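Probable ATP-dependent kinase TDA10 (Saccharomyces cerevisiae, PDB 1ODF) probably acts as an ATP-dependent kinase of the GLYK family, with a substrate not yet known. Local coordinates at residues D10-F15 with L271-D276; G66-D71 with D154-E159. All coordinates share one frame; numbering follows the deposited sequence.

Interaction 1 (D10-F15 with L271-D276)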
loop_
_atom_site.group_PDB
_atom_site.type_symbol
_atom_site.label_atom_id
_atom_site.label_comp_id
_atom_site.label_asym_id
_atom_site.label_seq_id
_atom_site.Cartn_x
_atom_site.Cartn_y
_atom_site.Cartn_z
ATOM N N ASP A 10 18.234 6.398 -1.868
ATOM C CA ASP A 10 19.588 5.873 -1.820
ATOM C C ASP A 10 19.613 4.514 -1.125
ATOM O O ASP A 10 20.204 3.557 -1.627
ATOM C CB ASP A 10 20.491 6.850 -1.065
ATOM C CG ASP A 10 20.736 8.141 -1.834
ATOM O OD1 ASP A 10 21.209 9.111 -1.208
ATOM O OD2 ASP A 10 20.469 8.186 -3.060
ATOM N N TYR A 11 18.964 4.437 0.031
ATOM C CA TYR A 11 18.924 3.197 0.778
ATOM C C TYR A 11 18.125 2.131 0.046
ATOM O O TYR A 11 18.523 0.967 -0.004
ATOM C CB TYR A 11 18.320 3.426 2.160
ATOM C CG TYR A 11 19.251 4.136 3.109
ATOM C CD1 TYR A 11 19.013 5.453 3.502
ATOM C CD2 TYR A 11 20.380 3.490 3.614
ATOM C CE1 TYR A 11 19.871 6.108 4.375
ATOM C CE2 TYR A 11 21.245 4.134 4.486
ATOM C CZ TYR A 11 20.986 5.442 4.862
ATOM O OH TYR A 11 21.845 6.080 5.731
ATOM N N THR A 12 16.997 2.535 -0.523
ATOM C CA THR A 12 16.143 1.598 -1.232
ATOM C C THR A 12 16.835 0.961 -2.447
ATOM O O THR A 12 16.758 -0.253 -2.632
ATOM C CB THR A 12 14.835 2.281 -1.663
ATOM O OG1 THR A 12 14.155 2.780 -0.499
ATOM C CG2 THR A 12 13.932 1.289 -2.379
ATOM N N ILE A 13 17.510 1.781 -3.253
ATOM C CA ILE A 13 18.218 1.308 -4.438
ATOM C C ILE A 13 19.360 0.394 -4.016
ATOM O O ILE A 13 19.622 -0.630 -4.641
ATOM C CB ILE A 13 18.801 2.492 -5.256
ATOM C CG1 ILE A 13 17.666 3.281 -5.916
ATOM C CG2 ILE A 13 19.790 1.974 -6.307
ATOM C CD1 ILE A 13 18.141 4.457 -6.751
ATOM N N GLU A 14 20.044 0.791 -2.951
ATOM C CA GLU A 14 21.148 0.029 -2.402
ATOM C C GLU A 14 20.639 -1.377 -2.061
ATOM O O GLU A 14 21.199 -2.388 -2.499
ATOM C CB GLU A 14 21.650 0.754 -1.153
ATOM C CG GLU A 14 22.629 0.002 -0.278
ATOM C CD GLU A 14 23.062 0.835 0.922
ATOM O OE1 GLU A 14 23.671 1.912 0.705
ATOM O OE2 GLU A 14 22.789 0.423 2.073
ATOM N N PHE A 15 19.562 -1.420 -1.285
ATOM C CA PHE A 15 18.938 -2.666 -0.869
ATOM C C PHE A 15 18.476 -3.524 -2.058
ATOM O O PHE A 15 18.766 -4.716 -2.118
ATOM C CB PHE A 15 17.757 -2.335 0.057
ATOM C CG PHE A 15 16.805 -3.483 0.296
ATOM C CD1 PHE A 15 15.552 -3.502 -0.316
ATOM C CD2 PHE A 15 17.139 -4.521 1.170
ATOM C CE1 PHE A 15 14.641 -4.538 -0.053
ATOM C CE2 PHE A 15 16.232 -5.562 1.437
ATOM C CZ PHE A 15 14.986 -5.568 0.828
ATOM N N LEU A 271 13.571 -4.097 4.189
ATOM C CA LEU A 271 14.328 -2.906 4.525
ATOM C C LEU A 271 13.378 -1.977 5.274
ATOM O O LEU A 271 12.317 -1.629 4.756
ATOM C CB LEU A 271 14.835 -2.204 3.261
ATOM C CG LEU A 271 15.354 -0.764 3.440
ATOM C CD1 LEU A 271 16.627 -0.772 4.257
ATOM C CD2 LEU A 271 15.613 -0.127 2.071
ATOM N N THR A 272 13.744 -1.595 6.495
ATOM C CA THR A 272 12.909 -0.685 7.272
ATOM C C THR A 272 13.635 0.652 7.418
ATOM O O THR A 272 14.811 0.706 7.794
ATOM C CB THR A 272 12.571 -1.243 8.689
ATOM O OG1 THR A 272 11.829 -2.468 8.572
ATOM C CG2 THR A 272 11.730 -0.235 9.465
ATOM N N LEU A 273 12.926 1.729 7.099
ATOM C CA LEU A 273 13.481 3.071 7.174
ATOM C C LEU A 273 12.676 3.936 8.128
ATOM O O LEU A 273 11.450 4.045 8.003
ATOM C CB LEU A 273 13.470 3.736 5.796
ATOM C CG LEU A 273 14.182 3.092 4.606
ATOM C CD1 LEU A 273 14.013 3.991 3.398
ATOM C CD2 LEU A 273 15.652 2.896 4.910
ATOM N N GLY A 274 13.371 4.544 9.084
ATOM C CA GLY A 274 12.710 5.419 10.030
ATOM C C GLY A 274 12.940 6.845 9.579
ATOM O O GLY A 274 14.085 7.255 9.413
ATOM N N ILE A 275 11.867 7.602 9.365
ATOM C CA ILE A 275 12.016 8.986 8.915
ATOM C C ILE A 275 11.297 9.966 9.825
ATOM O O ILE A 275 10.318 9.615 10.482
ATOM C CB ILE A 275 11.488 9.182 7.479
ATOM C CG1 ILE A 275 9.957 9.119 7.466
ATOM C CG2 ILE A 275 12.073 8.121 6.571
ATOM C CD1 ILE A 275 9.342 9.421 6.108
ATOM N N ASP A 276 11.794 11.201 9.848
ATOM C CA ASP A 276 11.227 12.260 10.680
ATOM C C ASP A 276 10.286 13.175 9.898
ATOM O O ASP A 276 10.074 12.983 8.696
ATOM C CB ASP A 276 12.354 13.093 11.299
ATOM C CG ASP A 276 13.167 13.860 10.254
ATOM O OD1 ASP A 276 14.230 14.411 10.624
ATOM O OD2 ASP A 276 12.752 13.923 9.073
#
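Leu271 and Leu273 of strand 269-275 meet Tyr11, Thr12 and Phe15 of helix 8-24, a case of helix-on-sheet packing in the alpha/beta fold of a P-loop kinase. Segments 10-15 and 271-275 run nearly antiparallel, at 170°, with their axes 9.8 Å apart, and the contact rests on apolar side chains. Its tight end is at Phe15. CB of Leu271 stands over the middle of the Phe15 ring, 3.7 Å from the centroid and 8° off the ring normal, as a CH-pi contact. With Phe15 CG anti to the backbone N (chi1 166°), the ring turns one face to Leu271. Leu271 CD2 reaches the helix itself, 3.7 Å from Phe15 CB and 3.8 Å from Thr12 CA. With an alanine at Phe15, Leu271 CB would probably lose the flat surface it rests on, and a gap would be likely to open beside Ile207, which the Phe15 side chain also touches.

Toward Tyr11 the fit is looser. The Tyr11 side chain sets out toward the strand, but its end leads away; the residue is partly exposed, and a bound glycerol lies close to its side chain. Leu273 CD2 lies 3.9 Å from Tyr11 CB and meets the ring only obliquely. Thr12 turns its hydroxyl back to Val8 O within the helix. Thr12 OG1 lies 4.1 Å from both Leu271 CD2 and Leu273 CD1.

Interaction 2 (G66-D71 with D154-E159)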
loop_
_atom_site.group_PDB
_atom_site.type_symbol
_atom_site.label_atom_id
_atom_site.label_comp_id
_atom_site.label_asym_id
_atom_site.label_seq_id
_atom_site.Cartn_x
_atom_site.Cartn_y
_atom_site.Cartn_z
ATOM N N GLY A 66 5.972 -4.937 -13.505
ATOM C CA GLY A 66 4.631 -4.429 -13.272
ATOM C C GLY A 66 4.575 -3.516 -12.054
ATOM O O GLY A 66 5.374 -3.642 -11.120
ATOM N N TYR A 67 3.627 -2.589 -12.056
ATOM C CA TYR A 67 3.477 -1.664 -10.941
ATOM C C TYR A 67 2.014 -1.362 -10.682
ATOM O O TYR A 67 1.211 -1.265 -11.611
ATOM C CB TYR A 67 4.221 -0.351 -11.229
ATOM C CG TYR A 67 4.038 0.706 -10.158
ATOM C CD1 TYR A 67 2.831 1.411 -10.030
ATOM C CD2 TYR A 67 5.051 0.967 -9.238
ATOM C CE1 TYR A 67 2.636 2.338 -9.005
ATOM C CE2 TYR A 67 4.875 1.896 -8.212
ATOM C CZ TYR A 67 3.666 2.575 -8.098
ATOM O OH TYR A 67 3.503 3.486 -7.078
ATOM N N ALA A 68 1.672 -1.211 -9.410
ATOM C CA ALA A 68 0.312 -0.879 -9.043
ATOM C C ALA A 68 0.237 -0.341 -7.622
ATOM O O ALA A 68 1.038 -0.700 -6.762
ATOM C CB ALA A 68 -0.593 -2.109 -9.181
ATOM N N SER A 69 -0.708 0.562 -7.405
ATOM C CA SER A 69 -0.973 1.097 -6.080
ATOM C C SER A 69 -2.182 0.274 -5.670
ATOM O O SER A 69 -3.027 -0.046 -6.508
ATOM C CB SER A 69 -1.371 2.569 -6.141
ATOM O OG SER A 69 -2.179 2.906 -5.021
ATOM N N ILE A 70 -2.270 -0.099 -4.405
ATOM C CA ILE A 70 -3.426 -0.873 -3.982
ATOM C C ILE A 70 -4.719 -0.107 -4.298
ATOM O O ILE A 70 -5.758 -0.712 -4.560
ATOM C CB ILE A 70 -3.359 -1.207 -2.459
ATOM C CG1 ILE A 70 -4.547 -2.087 -2.058
ATOM C CG2 ILE A 70 -3.325 0.074 -1.638
ATOM C CD1 ILE A 70 -4.545 -3.470 -2.701
ATOM N N ASP A 71 -4.659 1.222 -4.309
ATOM C CA ASP A 71 -5.859 2.004 -4.594
ATOM C C ASP A 71 -6.337 1.901 -6.043
ATOM O O ASP A 71 -7.458 2.298 -6.366
ATOM C CB ASP A 71 -5.649 3.451 -4.178
ATOM C CG ASP A 71 -5.641 3.613 -2.670
ATOM O OD1 ASP A 71 -5.169 4.661 -2.182
ATOM O OD2 ASP A 71 -6.117 2.687 -1.970
ATOM N N ASP A 154 7.881 -10.710 -14.235
ATOM C CA ASP A 154 9.106 -11.014 -13.511
ATOM C C ASP A 154 9.187 -10.291 -12.161
ATOM O O ASP A 154 9.566 -10.882 -11.155
ATOM C CB ASP A 154 10.310 -10.658 -14.388
ATOM C CG ASP A 154 10.412 -11.556 -15.624
ATOM O OD1 ASP A 154 10.707 -12.760 -15.460
ATOM O OD2 ASP A 154 10.187 -11.059 -16.750
ATOM N N ILE A 155 8.829 -9.013 -12.147
ATOM C CA ILE A 155 8.849 -8.222 -10.924
ATOM C C ILE A 155 7.558 -7.424 -10.824
ATOM O O ILE A 155 7.188 -6.719 -11.758
ATOM C CB ILE A 155 10.049 -7.231 -10.897
ATOM C CG1 ILE A 155 11.361 -8.018 -10.836
ATOM C CG2 ILE A 155 9.933 -6.276 -9.697
ATOM C CD1 ILE A 155 12.592 -7.155 -10.923
ATOM N N PHE A 156 6.861 -7.561 -9.702
ATOM C CA PHE A 156 5.632 -6.815 -9.513
ATOM C C PHE A 156 5.713 -5.940 -8.275
ATOM O O PHE A 156 5.874 -6.419 -7.149
ATOM C CB PHE A 156 4.420 -7.744 -9.412
ATOM C CG PHE A 156 3.121 -7.012 -9.470
ATOM C CD1 PHE A 156 2.650 -6.310 -8.360
ATOM C CD2 PHE A 156 2.399 -6.944 -10.664
ATOM C CE1 PHE A 156 1.486 -5.547 -8.440
ATOM C CE2 PHE A 156 1.224 -6.177 -10.753
ATOM C CZ PHE A 156 0.773 -5.481 -9.641
ATOM N N ILE A 157 5.584 -4.644 -8.511
ATOM C CA ILE A 157 5.654 -3.642 -7.465
ATOM C C ILE A 157 4.260 -3.218 -7.035
ATOM O O ILE A 157 3.471 -2.749 -7.850
ATOM C CB ILE A 157 6.432 -2.397 -7.971
ATOM C CG1 ILE A 157 7.826 -2.824 -8.436
ATOM C CG2 ILE A 157 6.528 -1.343 -6.879
ATOM C CD1 ILE A 157 8.657 -1.692 -9.000
ATOM N N LEU A 158 3.954 -3.407 -5.756
ATOM C CA LEU A 158 2.662 -3.009 -5.210
ATOM C C LEU A 158 2.941 -2.093 -4.010
ATOM O O LEU A 158 3.870 -2.346 -3.232
ATOM C CB LEU A 158 1.848 -4.233 -4.771
ATOM C CG LEU A 158 0.441 -3.941 -4.226
ATOM C CD1 LEU A 158 -0.440 -3.363 -5.341
ATOM C CD2 LEU A 158 -0.165 -5.212 -3.662
ATOM N N GLU A 159 2.148 -1.032 -3.868
ATOM C CA GLU A 159 2.348 -0.091 -2.771
ATOM C C GLU A 159 1.045 0.408 -2.164
ATOM O O GLU A 159 0.055 0.607 -2.867
ATOM C CB GLU A 159 3.176 1.102 -3.250
ATOM C CG GLU A 159 2.437 2.044 -4.190
ATOM C CD GLU A 159 1.592 3.088 -3.459
ATOM O OE1 GLU A 159 0.724 3.693 -4.119
ATOM O OE2 GLU A 159 1.792 3.314 -2.239
#
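Gly66 to Ser69 and Phe156 to Glu159 pair one to one as neighbouring parallel strands, and the ladder begins with two short, straight bonds: Gly66 N to Ile155 O and Ile157 N to Gly66 O, each 2.8 Å. Farther along, Ala68 N to Ile157 O and Glu159 N to Ala68 O are more bent, near 140° at the hydrogen. Ile70 N to Glu159 O, 2.9 Å, carries the pairing one residue past the strand into a 3-10 turn.

On one face, the Phe156 ring leans over Gly66, where a side chain would run into it, and its CZ reaches Ala68 CB at 3.7 Å. Leu158 CD1 meets the same methyl from farther along. On the opposite face, Tyr67 CD2 lies 3.6 Å from Ile157 CG2, and Tyr67 OH sits 3.4 Å from Glu159 CG. With CG set between the backbone N and the carbonyl carbon (chi1 71°) and the chain bent at chi2, Glu159 curls toward Ser69, whose OG gives OE1 a weak hydrogen bond of 3.1 Å. Ser69 OG also accepts from Asp71 N, forming an ST turn that sets the hydroxyl in place.

A second shell holds these groups: Ser48 bonds Tyr67 OH, and Ser45 makes a weak bond to Glu159 OE2. Lys44 touches Glu159 as well, bringing the strand ends to the predicted ATP-binding P-loop. Helix 44-59 thus covers the face bearing Tyr67, Ile157 and Glu159, while strand 32-37 flanks 155-160 on the side away from 65-69, the outermost strand of the sheet.

In the fold
One six-stranded sheet joins both contacts, whose centres lie 18 Å apart and whose nearest atoms are about 9 Å apart without touching. In interaction 2, neighbouring strands pair at one margin, 65-69 being outermost; in interaction 1, a helix packs against 269-275, next to the other outermost strand, 281-287. Strands 32-37 and 204-211 lie between. Along the chain, helix 8-24 comes first, then both halves of interaction 2, and last 269-275, so interaction 1 brings a helix near the start of the chain against a strand near its end. Helix 44-59, which leads on from the predicted ATP-binding loop, touches both contacts: Thr12 of interaction 1 and the Tyr67 and Glu159 face of interaction 2.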